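Local coordinates for protein NANS (YJHS), A 9-O-acetyl N-acetylneuraminic acid esterase (PDB 3PT5) that probably hydrolyses the 9-O-acetyl group of 9-O-acetyl-N-acetylneuraminic acid as an SGNH-type esterase, letting the bacterium grow on this host sialic acid, at residues S134-G139 / E192-T197; G38-D43 / G102-A107; Y21-V26 / G123-P128; A174-P179 / K219-Q224. One frame throughout, in Å; residues are numbered along the deposited sequence.

Interaction 1 (S134-G139 / E192-T197)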
loop_
_atom_site.group_PDB
_atom_site.type_symbol
_atom_site.label_atom_id
_atom_site.label_comp_id
_atom_site.label_asym_id
_atom_site.label_seq_id
_atom_site.Cartn_x
_atom_site.Cartn_y
_atom_site.Cartn_z
ATOM N N SER A 134 -1.841 -12.005 2.834
ATOM C CA SER A 134 -1.120 -12.089 4.094
ATOM C C SER A 134 -2.097 -11.886 5.258
ATOM O O SER A 134 -3.191 -11.305 5.103
ATOM C CB SER A 134 0.048 -11.085 4.109
ATOM O OG SER A 134 -0.448 -9.766 3.988
ATOM N N ALA A 135 -1.719 -12.389 6.431
ATOM C CA ALA A 135 -2.642 -12.399 7.567
ATOM C C ALA A 135 -1.908 -12.590 8.877
ATOM O O ALA A 135 -0.764 -12.979 8.867
ATOM C CB ALA A 135 -3.663 -13.519 7.402
ATOM N N PHE A 136 -2.611 -12.353 9.977
ATOM C CA PHE A 136 -2.067 -12.682 11.298
ATOM C C PHE A 136 -2.369 -14.096 11.720
ATOM O O PHE A 136 -1.619 -14.669 12.525
ATOM C CB PHE A 136 -2.606 -11.725 12.358
ATOM C CG PHE A 136 -2.003 -10.345 12.277
ATOM C CD1 PHE A 136 -0.778 -10.047 12.893
ATOM C CD2 PHE A 136 -2.645 -9.340 11.552
ATOM C CE1 PHE A 136 -0.233 -8.763 12.807
ATOM C CE2 PHE A 136 -2.094 -8.046 11.448
ATOM C CZ PHE A 136 -0.883 -7.760 12.086
ATOM N N THR A 137 -3.464 -14.648 11.198
ATOM C CA THR A 137 -3.952 -15.954 11.671
ATOM C C THR A 137 -3.787 -17.124 10.693
ATOM O O THR A 137 -4.240 -18.253 10.964
ATOM C CB THR A 137 -5.410 -15.856 12.228
ATOM O OG1 THR A 137 -6.359 -15.612 11.167
ATOM C CG2 THR A 137 -5.524 -14.750 13.273
ATOM N N ALA A 138 -3.162 -16.852 9.544
ATOM C CA ALA A 138 -2.922 -17.858 8.515
ATOM C C ALA A 138 -1.825 -17.354 7.613
ATOM O O ALA A 138 -1.630 -16.140 7.472
ATOM C CB ALA A 138 -4.176 -18.100 7.713
ATOM N N GLY A 139 -1.094 -18.282 7.004
ATOM C CA GLY A 139 -0.108 -17.945 6.000
ATOM C C GLY A 139 1.277 -18.423 6.393
ATOM O O GLY A 139 1.632 -18.374 7.561
ATOM N N GLU A 192 -8.485 -8.496 5.567
ATOM C CA GLU A 192 -9.411 -9.297 4.739
ATOM C C GLU A 192 -9.300 -10.797 5.012
ATOM O O GLU A 192 -10.308 -11.455 5.237
ATOM C CB GLU A 192 -9.103 -9.079 3.268
ATOM C CG GLU A 192 -9.622 -7.747 2.697
ATOM C CD GLU A 192 -8.650 -6.585 2.841
ATOM O OE1 GLU A 192 -7.588 -6.718 3.479
ATOM O OE2 GLU A 192 -8.980 -5.478 2.296
ATOM N N PHE A 193 -8.092 -11.345 4.932
ATOM C CA PHE A 193 -7.971 -12.821 5.091
ATOM C C PHE A 193 -8.283 -13.254 6.509
ATOM O O PHE A 193 -8.844 -14.341 6.734
ATOM C CB PHE A 193 -6.608 -13.336 4.637
ATOM C CG PHE A 193 -6.552 -13.649 3.172
ATOM C CD1 PHE A 193 -7.335 -12.942 2.259
ATOM C CD2 PHE A 193 -5.722 -14.660 2.700
ATOM C CE1 PHE A 193 -7.291 -13.234 0.915
ATOM C CE2 PHE A 193 -5.686 -14.960 1.346
ATOM C CZ PHE A 193 -6.462 -14.260 0.460
ATOM N N ASP A 194 -7.948 -12.408 7.462
ATOM C CA ASP A 194 -8.269 -12.715 8.871
ATOM C C ASP A 194 -9.780 -12.748 9.144
ATOM O O ASP A 194 -10.222 -13.435 10.063
ATOM C CB ASP A 194 -7.537 -11.774 9.831
ATOM C CG ASP A 194 -6.047 -12.084 9.923
ATOM O OD1 ASP A 194 -5.684 -13.252 10.223
ATOM O OD2 ASP A 194 -5.225 -11.172 9.715
ATOM N N LEU A 195 -10.565 -12.038 8.341
ATOM C CA LEU A 195 -12.022 -12.081 8.461
ATOM C C LEU A 195 -12.586 -13.474 8.265
ATOM O O LEU A 195 -13.675 -13.784 8.746
ATOM C CB LEU A 195 -12.686 -11.191 7.422
ATOM C CG LEU A 195 -12.420 -9.700 7.458
ATOM C CD1 LEU A 195 -12.997 -9.062 6.186
ATOM C CD2 LEU A 195 -13.048 -9.106 8.678
ATOM N N MET A 196 -11.867 -14.299 7.511
ATOM C CA MET A 196 -12.353 -15.612 7.102
ATOM C C MET A 196 -12.049 -16.720 8.085
ATOM O O MET A 196 -12.652 -17.787 7.999
ATOM C CB MET A 196 -11.745 -15.987 5.747
ATOM C CG MET A 196 -12.203 -15.082 4.643
ATOM S SD MET A 196 -11.699 -15.722 3.045
ATOM C CE MET A 196 -10.079 -15.073 2.914
ATOM N N THR A 197 -11.066 -16.497 8.969
ATOM C CA THR A 197 -10.558 -17.607 9.790
ATOM C C THR A 197 -11.392 -17.762 11.061
ATOM O O THR A 197 -12.070 -16.823 11.503
ATOM C CB THR A 197 -9.036 -17.502 10.152
ATOM O OG1 THR A 197 -8.855 -16.536 11.188
ATOM C CG2 THR A 197 -8.181 -17.117 8.955
#
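The carboxylate of Asp194 faces the backbone of Phe136 and Thr137 and receives one N-H on each oxygen. Phe136 N lies 2.9 Å from Asp194 OD2 in an almost straight bond (178°), whereas Thr137 N meets Asp194 OD1 at 2.8 Å by a more bent path (139°). Both oxygens use their syn lone pairs here, leaving the anti lone pair of OD1 to take the hydroxyl of Thr137, with OG1 2.6 Å from OD1. That hydroxyl is tucked between its own backbone N and carbonyl carbon, and it also accepts from Thr197 OG1 at 2.7 Å, giving a chain of hydrogen bonds that runs from Thr197 OG1 through Thr137 OG1 to Asp194 OD1. The two segments are loops that follow the parallel strands 122-130 and 182-189, at the end of the sheet where SGNH hydrolases carry their active site. A further donor, Gln190 NE2, helps hold Asp194 OD2. The Phe136 ring brings its edge to the same oxygen, CD2 standing 3.7 Å from Asp194 OD2 with ring and carboxylate planes 29° apart, while His203 meets this ring edge-to-face. Earlier in both segments, Ala135 CB touches Phe193 CB at 4.0 Å.

Interaction 2 (G38-D43 / G102-A107)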
loop_
_atom_site.group_PDB
_atom_site.type_symbol
_atom_site.label_atom_id
_atom_site.label_comp_id
_atom_site.label_asym_id
_atom_site.label_seq_id
_atom_site.Cartn_x
_atom_site.Cartn_y
_atom_site.Cartn_z
ATOM N N GLY A 38 -7.801 -2.280 -13.834
ATOM C CA GLY A 38 -7.923 -1.397 -14.963
ATOM C C GLY A 38 -6.561 -0.865 -15.408
ATOM O O GLY A 38 -5.619 -0.768 -14.617
ATOM N N LEU A 39 -6.508 -0.487 -16.681
ATOM C CA LEU A 39 -5.275 -0.087 -17.363
ATOM C C LEU A 39 -4.517 1.062 -16.665
ATOM O O LEU A 39 -5.129 2.042 -16.277
ATOM C CB LEU A 39 -5.654 0.349 -18.783
ATOM C CG LEU A 39 -4.520 0.488 -19.804
ATOM C CD1 LEU A 39 -3.791 -0.860 -20.038
ATOM C CD2 LEU A 39 -5.112 1.020 -21.089
ATOM N N PRO A 40 -3.173 0.932 -16.501
ATOM C CA PRO A 40 -2.379 2.073 -16.023
ATOM C C PRO A 40 -2.402 3.219 -17.021
ATOM O O PRO A 40 -2.550 2.989 -18.223
ATOM C CB PRO A 40 -0.944 1.504 -15.949
ATOM C CG PRO A 40 -1.134 -0.025 -15.953
ATOM C CD PRO A 40 -2.314 -0.209 -16.852
ATOM N N LEU A 41 -2.256 4.447 -16.526
ATOM C CA LEU A 41 -2.357 5.608 -17.391
ATOM C C LEU A 41 -1.097 6.436 -17.166
ATOM O O LEU A 41 -1.157 7.480 -16.522
ATOM C CB LEU A 41 -3.618 6.432 -17.048
ATOM C CG LEU A 41 -4.963 5.734 -17.245
ATOM C CD1 LEU A 41 -6.123 6.542 -16.685
ATOM C CD2 LEU A 41 -5.134 5.465 -18.721
ATOM N N PRO A 42 0.057 5.954 -17.664
ATOM C CA PRO A 42 1.340 6.558 -17.284
ATOM C C PRO A 42 1.574 7.975 -17.802
ATOM O O PRO A 42 2.480 8.644 -17.324
ATOM C CB PRO A 42 2.375 5.607 -17.885
ATOM C CG PRO A 42 1.678 4.906 -18.976
ATOM C CD PRO A 42 0.243 4.792 -18.555
ATOM N N ASP A 43 0.777 8.430 -18.758
ATOM C CA ASP A 43 0.918 9.811 -19.240
ATOM C C ASP A 43 0.066 10.800 -18.431
ATOM O O ASP A 43 0.166 12.025 -18.600
ATOM C CB ASP A 43 0.548 9.890 -20.730
ATOM C CG ASP A 43 1.606 9.265 -21.635
ATOM O OD1 ASP A 43 2.798 9.265 -21.261
ATOM O OD2 ASP A 43 1.246 8.763 -22.724
ATOM N N GLY A 102 1.496 -4.311 -15.597
ATOM C CA GLY A 102 0.962 -4.685 -14.299
ATOM C C GLY A 102 -0.362 -4.075 -13.890
ATOM O O GLY A 102 -1.144 -3.580 -14.703
ATOM N N THR A 103 -0.605 -4.163 -12.589
ATOM C CA THR A 103 -1.810 -3.640 -11.973
ATOM C C THR A 103 -1.519 -2.277 -11.341
ATOM O O THR A 103 -0.395 -1.796 -11.385
ATOM C CB THR A 103 -2.241 -4.599 -10.862
ATOM O OG1 THR A 103 -1.063 -5.017 -10.159
ATOM C CG2 THR A 103 -2.970 -5.778 -11.482
ATOM N N VAL A 104 -2.550 -1.643 -10.779
ATOM C CA VAL A 104 -2.406 -0.278 -10.269
ATOM C C VAL A 104 -2.634 -0.235 -8.762
ATOM O O VAL A 104 -3.620 -0.785 -8.277
ATOM C CB VAL A 104 -3.416 0.651 -10.954
ATOM C CG1 VAL A 104 -3.368 2.066 -10.402
ATOM C CG2 VAL A 104 -3.124 0.687 -12.475
ATOM N N GLY A 105 -1.726 0.434 -8.049
ATOM C CA GLY A 105 -1.823 0.673 -6.603
ATOM C C GLY A 105 -1.867 2.162 -6.316
ATOM O O GLY A 105 -1.332 2.947 -7.108
ATOM N N GLN A 106 -2.427 2.539 -5.163
ATOM C CA GLN A 106 -2.630 3.939 -4.794
ATOM C C GLN A 106 -1.422 4.658 -4.213
ATOM O O GLN A 106 -1.532 5.850 -3.949
ATOM C CB GLN A 106 -3.782 4.091 -3.779
ATOM C CG GLN A 106 -3.550 3.377 -2.420
ATOM C CD GLN A 106 -4.115 1.951 -2.393
ATOM O OE1 GLN A 106 -4.266 1.321 -3.445
ATOM N NE2 GLN A 106 -4.430 1.443 -1.198
ATOM N N ALA A 107 -0.290 3.978 -3.951
ATOM C CA ALA A 107 0.830 4.667 -3.256
ATOM C C ALA A 107 1.270 5.895 -4.078
ATOM O O ALA A 107 1.529 6.978 -3.530
ATOM C CB ALA A 107 2.002 3.726 -3.056
HETATM O O HOH W 1 -3.872 -2.845 -15.149
#
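Val104 lays one methyl, CG2, over the extended backbone from Gly38 to Pro40. That methyl lies 3.6 Å from Gly38 O and 3.9 Å from Pro40 CA, and at 4.1 Å it also meets CG of the proline ring, whose side chain it crosses at a slant. The rotation of the valine explains the choice of branch: CG1 stands opposite the backbone N (chi1 177°), which leaves CG2 beside that N and directed at the proline. The Pro40 ring in turn reaches back along the partner segment, its CG coming to 3.8 Å from Gly102 O. Apolar touching is thus concentrated on a single methyl and a single ring, and the polar link between the segments is made by water. Water 1 sits between the carbonyls, 2.8 Å from Gly38 O and 2.9 Å from Gly102 O, and is placed to donate to both, although other acceptors nearby may compete for its protons. Gly38 O also receives the hydroxyl of Ser315, so the water shares this buried carbonyl. Gly102 has positive phi (73°), a conformation that suits glycine, and its N donates to His90 ND1. Ser315 and Arg319 of helix 315-335 touch Val104 as well, and Arg319 bonds to Leu39 O. The contact is one of loop against loop, joining the long excursion after strand 20-28 to the lead-in of helix 107-114, within the alpha/beta framework of an SGNH hydrolase.

Interaction 3 (Y21-V26 / G123-P128)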
loop_
_atom_site.group_PDB
_atom_site.type_symbol
_atom_site.label_atom_id
_atom_site.label_comp_id
_atom_site.label_asym_id
_atom_site.label_seq_id
_atom_site.Cartn_x
_atom_site.Cartn_y
_atom_site.Cartn_z
ATOM N N TYR A 21 13.660 13.718 2.199
ATOM C CA TYR A 21 12.354 13.112 1.871
ATOM C C TYR A 21 11.429 13.075 3.075
ATOM O O TYR A 21 11.864 12.891 4.205
ATOM C CB TYR A 21 12.505 11.673 1.348
ATOM C CG TYR A 21 13.203 11.610 -0.010
ATOM C CD1 TYR A 21 12.456 11.687 -1.166
ATOM C CD2 TYR A 21 14.597 11.482 -0.114
ATOM C CE1 TYR A 21 13.042 11.655 -2.405
ATOM C CE2 TYR A 21 15.212 11.440 -1.385
ATOM C CZ TYR A 21 14.405 11.535 -2.517
ATOM O OH TYR A 21 14.896 11.525 -3.806
ATOM N N TYR A 22 10.144 13.252 2.792
ATOM C CA TYR A 22 9.078 12.916 3.729
ATOM C C TYR A 22 8.769 11.460 3.413
ATOM O O TYR A 22 8.494 11.128 2.280
ATOM C CB TYR A 22 7.838 13.750 3.453
ATOM C CG TYR A 22 7.869 15.178 3.949
ATOM C CD1 TYR A 22 6.852 15.663 4.768
ATOM C CD2 TYR A 22 8.872 16.054 3.578
ATOM C CE1 TYR A 22 6.843 16.981 5.215
ATOM C CE2 TYR A 22 8.875 17.385 4.032
ATOM C CZ TYR A 22 7.854 17.831 4.860
ATOM O OH TYR A 22 7.840 19.142 5.320
ATOM N N VAL A 23 8.838 10.622 4.429
ATOM C CA VAL A 23 8.806 9.166 4.293
ATOM C C VAL A 23 7.424 8.662 4.727
ATOM O O VAL A 23 6.914 9.051 5.778
ATOM C CB VAL A 23 9.932 8.483 5.118
ATOM C CG1 VAL A 23 9.748 6.975 5.143
ATOM C CG2 VAL A 23 11.333 8.842 4.576
ATOM N N LEU A 24 6.805 7.831 3.881
ATOM C CA LEU A 24 5.528 7.203 4.224
ATOM C C LEU A 24 5.668 5.712 3.936
ATOM O O LEU A 24 6.038 5.342 2.837
ATOM C CB LEU A 24 4.401 7.818 3.391
ATOM C CG LEU A 24 2.953 7.445 3.694
ATOM C CD1 LEU A 24 2.481 8.100 5.023
ATOM C CD2 LEU A 24 2.067 7.874 2.535
ATOM N N THR A 25 5.422 4.873 4.948
ATOM C CA THR A 25 5.437 3.419 4.769
ATOM C C THR A 25 4.035 2.960 4.374
ATOM O O THR A 25 3.070 3.449 4.887
ATOM C CB THR A 25 5.879 2.724 6.060
ATOM O OG1 THR A 25 7.250 3.075 6.301
ATOM C CG2 THR A 25 5.787 1.201 5.940
ATOM N N VAL A 26 3.956 2.003 3.451
ATOM C CA VAL A 26 2.681 1.479 2.972
ATOM C C VAL A 26 2.750 -0.010 3.186
ATOM O O VAL A 26 3.704 -0.647 2.730
ATOM C CB VAL A 26 2.420 1.833 1.483
ATOM C CG1 VAL A 26 1.065 1.286 1.044
ATOM C CG2 VAL A 26 2.433 3.349 1.327
ATOM N N GLY A 123 11.343 15.699 -1.294
ATOM C CA GLY A 123 10.557 14.783 -2.102
ATOM C C GLY A 123 9.746 13.884 -1.173
ATOM O O GLY A 123 9.743 14.076 0.024
ATOM N N ILE A 124 9.075 12.900 -1.757
ATOM C CA ILE A 124 8.291 11.937 -1.011
ATOM C C ILE A 124 8.928 10.571 -1.290
ATOM O O ILE A 124 9.231 10.269 -2.451
ATOM C CB ILE A 124 6.793 11.887 -1.485
ATOM C CG1 ILE A 124 6.033 13.236 -1.303
ATOM C CG2 ILE A 124 6.071 10.733 -0.794
ATOM C CD1 ILE A 124 5.590 13.529 0.123
ATOM N N LEU A 125 9.123 9.783 -0.231
ATOM C CA LEU A 125 9.761 8.462 -0.312
ATOM C C LEU A 125 8.805 7.455 0.272
ATOM O O LEU A 125 8.558 7.443 1.469
ATOM C CB LEU A 125 11.093 8.396 0.449
ATOM C CG LEU A 125 11.826 7.042 0.452
ATOM C CD1 LEU A 125 12.126 6.563 -0.957
ATOM C CD2 LEU A 125 13.095 7.107 1.305
ATOM N N ILE A 126 8.238 6.611 -0.593
ATOM C CA ILE A 126 7.322 5.565 -0.133
ATOM C C ILE A 126 8.126 4.295 0.184
ATOM O O ILE A 126 9.068 3.962 -0.535
ATOM C CB ILE A 126 6.266 5.263 -1.240
ATOM C CG1 ILE A 126 5.370 6.496 -1.493
ATOM C CG2 ILE A 126 5.437 4.015 -0.939
ATOM C CD1 ILE A 126 4.808 7.201 -0.296
ATOM N N VAL A 127 7.753 3.627 1.273
ATOM C CA VAL A 127 8.365 2.368 1.691
ATOM C C VAL A 127 7.303 1.232 1.529
ATOM O O VAL A 127 6.500 1.009 2.412
ATOM C CB VAL A 127 8.927 2.437 3.155
ATOM C CG1 VAL A 127 9.653 1.133 3.537
ATOM C CG2 VAL A 127 9.869 3.643 3.317
ATOM N N PRO A 128 7.300 0.556 0.352
ATOM C CA PRO A 128 6.253 -0.428 0.081
ATOM C C PRO A 128 6.584 -1.775 0.716
ATOM O O PRO A 128 7.606 -2.400 0.379
ATOM C CB PRO A 128 6.174 -0.459 -1.465
ATOM C CG PRO A 128 7.486 0.047 -1.927
ATOM C CD PRO A 128 8.167 0.788 -0.817
#
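Strands 21-26 and 123-128 run side by side in parallel, in the middle of the sheet that forms the alpha/beta/alpha core of the SGNH hydrolase fold. Five backbone hydrogen bonds join them in the alternating pattern of parallel strands: Tyr22 and Leu24 on one strand, and Leu125 and Val127 on the other, each use both N and O, and Val26 N closes the series on Val127 O. CA-H...O contacts fill the gaps, as from Ile126 CA to Leu24 O at 3.2 Å. Apolar contacts divide between the two faces. On one, Val23 CG1 meets Val127 CG2 at 3.8 Å and Tyr21 CB meets Leu125 CB at 3.7 Å; helix 162-176 packs on Leu125, Val127 and Thr25 of this face, and its Thr171 is hydrogen-bonded to the Thr25 hydroxyl. On the other, helix 107-114 packs over Leu24, Ile124 and Ile126. There the Ile126 chain, its CG1 opposite the carbonyl carbon (chi1 -65°), lies alongside Leu24 and places CD1 3.8 Å from Leu24 CB, while its CG2 branch touches Val26 CG2. At the start of the pairing, where Gly123 has no side chain, the Tyr21 ring turns an edge to Ile124 N, CD1 3.6 Å from it.

Interaction 4 (A174-P179 / K219-Q224); sequences ALVKNP and KQYHSQ
A side-chain amide bonded to a carbonyl of the last helical turn defines this partly buried contact, in which helix 162-176 and its exit turn meet the 3-10 segment 220-224 near the periphery of the fold. Gln224 is the central residue. Its NE2 donates to Leu175 O at 2.8 Å with an N-H...O angle of 167°, and the acceptor lies nearly in the amide plane of the glutamine, although NE2 itself is tilted from the plane of the carbonyl. The reach depends on an extended chain beyond CG (chi2 177°), which carries the amide to the carbonyl of Leu175. NE2 has a second acceptor in Asn181 O, just before strand 182-189, so it is held by two carbonyls. The contact belongs to the doubly wound alpha/beta architecture of SGNH hydrolases, joining the ends of two strand-connecting helices: residues 174-179 lead from helix 162-176 towards strand 182-189, and residues 219-224 from helix 203-218 towards strand 233-236. Further along the exit turn, Pro179 O stands 3.4 Å from Gln224 CG, and water 2 donates to that same carbonyl at 2.9 Å while making only a weak link to Ser223 OG. The rest of the contact is apolar. Val176 CG2 approaches the Tyr221 ring at CE1, 3.5 Å away, the two side chains crossing at an angle, and Leu175 CD1 reaches Tyr221 CB at 4.2 Å.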
loop_
_atom_site.group_PDB
_atom_site.type_symbol
_atom_site.label_atom_id
_atom_site.label_comp_id
_atom_site.label_asym_id
_atom_site.label_seq_id
_atom_site.Cartn_x
_atom_site.Cartn_y
_atom_site.Cartn_z
ATOM N N ALA A 174 14.955 3.772 5.322
ATOM C CA ALA A 174 14.515 5.004 4.692
ATOM C C ALA A 174 14.918 6.224 5.520
ATOM O O ALA A 174 15.293 7.265 4.959
ATOM C CB ALA A 174 13.005 4.972 4.470
ATOM N N LEU A 175 14.835 6.090 6.837
ATOM C CA LEU A 175 15.186 7.184 7.763
ATOM C C LEU A 175 16.696 7.365 7.887
ATOM O O LEU A 175 17.200 8.496 7.883
ATOM C CB LEU A 175 14.509 6.999 9.127
ATOM C CG LEU A 175 12.961 6.980 9.064
ATOM C CD1 LEU A 175 12.335 6.671 10.429
ATOM C CD2 LEU A 175 12.392 8.280 8.482
ATOM N N VAL A 176 17.417 6.250 7.960
ATOM C CA VAL A 176 18.888 6.230 8.021
ATOM C C VAL A 176 19.593 6.812 6.793
ATOM O O VAL A 176 20.700 7.362 6.904
ATOM C CB VAL A 176 19.387 4.771 8.261
ATOM C CG1 VAL A 176 20.872 4.604 7.899
ATOM C CG2 VAL A 176 19.091 4.351 9.662
ATOM N N LYS A 177 18.964 6.689 5.628
ATOM C CA LYS A 177 19.487 7.226 4.366
ATOM C C LYS A 177 19.887 8.693 4.425
ATOM O O LYS A 177 20.855 9.083 3.792
ATOM C CB LYS A 177 18.490 7.031 3.223
ATOM C CG LYS A 177 18.519 5.628 2.596
ATOM C CD LYS A 177 18.143 5.682 1.136
ATOM C CE LYS A 177 17.917 4.285 0.581
ATOM N NZ LYS A 177 19.151 3.504 0.306
ATOM N N ASN A 178 19.126 9.499 5.160
ATOM C CA ASN A 178 19.333 10.942 5.225
ATOM C C ASN A 178 18.777 11.406 6.576
ATOM O O ASN A 178 17.591 11.223 6.838
ATOM C CB ASN A 178 18.587 11.571 4.037
ATOM C CG ASN A 178 18.841 13.058 3.866
ATOM O OD1 ASN A 178 19.053 13.797 4.832
ATOM N ND2 ASN A 178 18.768 13.512 2.623
ATOM N N PRO A 179 19.635 11.941 7.484
ATOM C CA PRO A 179 19.127 12.328 8.800
ATOM C C PRO A 179 18.069 13.444 8.761
ATOM O O PRO A 179 17.369 13.652 9.754
ATOM C CB PRO A 179 20.396 12.788 9.561
ATOM C CG PRO A 179 21.360 13.125 8.521
ATOM C CD PRO A 179 21.093 12.160 7.382
ATOM N N LYS A 219 11.607 3.971 17.801
ATOM C CA LYS A 219 11.626 5.065 18.776
ATOM C C LYS A 219 12.925 5.884 18.796
ATOM O O LYS A 219 12.892 7.112 18.951
ATOM C CB LYS A 219 11.349 4.518 20.174
ATOM C CG LYS A 219 10.895 5.564 21.188
ATOM C CD LYS A 219 10.784 4.958 22.568
ATOM C CE LYS A 219 9.920 5.814 23.492
ATOM N NZ LYS A 219 8.466 5.521 23.318
ATOM N N GLN A 220 14.051 5.195 18.632
ATOM C CA GLN A 220 15.376 5.816 18.670
ATOM C C GLN A 220 15.628 6.810 17.532
ATOM O O GLN A 220 16.606 7.572 17.569
ATOM C CB GLN A 220 16.459 4.741 18.675
ATOM C CG GLN A 220 16.541 3.917 17.404
ATOM C CD GLN A 220 17.739 2.988 17.406
ATOM O OE1 GLN A 220 18.369 2.771 18.447
ATOM N NE2 GLN A 220 18.064 2.435 16.241
ATOM N N TYR A 221 14.757 6.788 16.523
ATOM C CA TYR A 221 14.828 7.734 15.404
ATOM C C TYR A 221 13.906 8.916 15.669
ATOM O O TYR A 221 13.477 9.596 14.728
ATOM C CB TYR A 221 14.458 7.063 14.076
ATOM C CG TYR A 221 15.347 5.904 13.701
ATOM C CD1 TYR A 221 16.501 6.098 12.946
ATOM C CD2 TYR A 221 15.035 4.609 14.104
ATOM C CE1 TYR A 221 17.329 5.029 12.607
ATOM C CE2 TYR A 221 15.857 3.541 13.778
ATOM C CZ TYR A 221 16.994 3.750 13.026
ATOM O OH TYR A 221 17.800 2.674 12.696
ATOM N N HIS A 222 13.617 9.148 16.954
ATOM C CA HIS A 222 12.762 10.248 17.419
ATOM C C HIS A 222 13.037 11.571 16.706
ATOM O O HIS A 222 12.106 12.305 16.356
ATOM C CB HIS A 222 12.874 10.427 18.944
ATOM C CG HIS A 222 14.276 10.638 19.441
ATOM N ND1 HIS A 222 15.065 9.607 19.910
ATOM C CD2 HIS A 222 15.020 11.764 19.566
ATOM C CE1 HIS A 222 16.241 10.086 20.281
ATOM N NE2 HIS A 222 16.237 11.393 20.088
ATOM N N SER A 223 14.314 11.859 16.476
ATOM C CA SER A 223 14.717 13.090 15.812
ATOM C C SER A 223 14.055 13.245 14.434
ATOM O O SER A 223 13.937 14.358 13.920
ATOM C CB SER A 223 16.237 13.128 15.683
ATOM O OG SER A 223 16.726 11.904 15.152
ATOM N N GLN A 224 13.590 12.128 13.871
ATOM C CA GLN A 224 13.053 12.083 12.510
ATOM C C GLN A 224 11.561 11.751 12.471
ATOM O O GLN A 224 10.966 11.674 11.392
ATOM C CB GLN A 224 13.840 11.080 11.670
ATOM C CG GLN A 224 15.222 11.565 11.321
ATOM C CD GLN A 224 16.006 10.537 10.553
ATOM O OE1 GLN A 224 16.687 9.687 11.140
ATOM N NE2 GLN A 224 15.924 10.609 9.223
HETATM O O HOH W 2 18.360 13.153 12.429
#

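From the N terminus, strand 21-26 opens interaction 3, and the chain then leaves the sheet to form interaction 2, whose loop between 38-43 and 102-107 closes inside the larger one that interaction 3 completes at 123-128. The two touch where Ala107, at the start of helix 107-114, packs on Ile126. Residues 134-139 next open interaction 1, but before 192-197 close it, 174-179 have begun interaction 4, which ends at 219-224; these two loops therefore cross. Interaction 4 borders interaction 3 through Ala174, packed on Val23, Leu125 and Val127. Interaction 3 joins two central strands, interaction 2 two loops, interaction 1 the loops after strands 122-130 and 182-189, and interaction 4 the exits of helices 162-176 and 203-218.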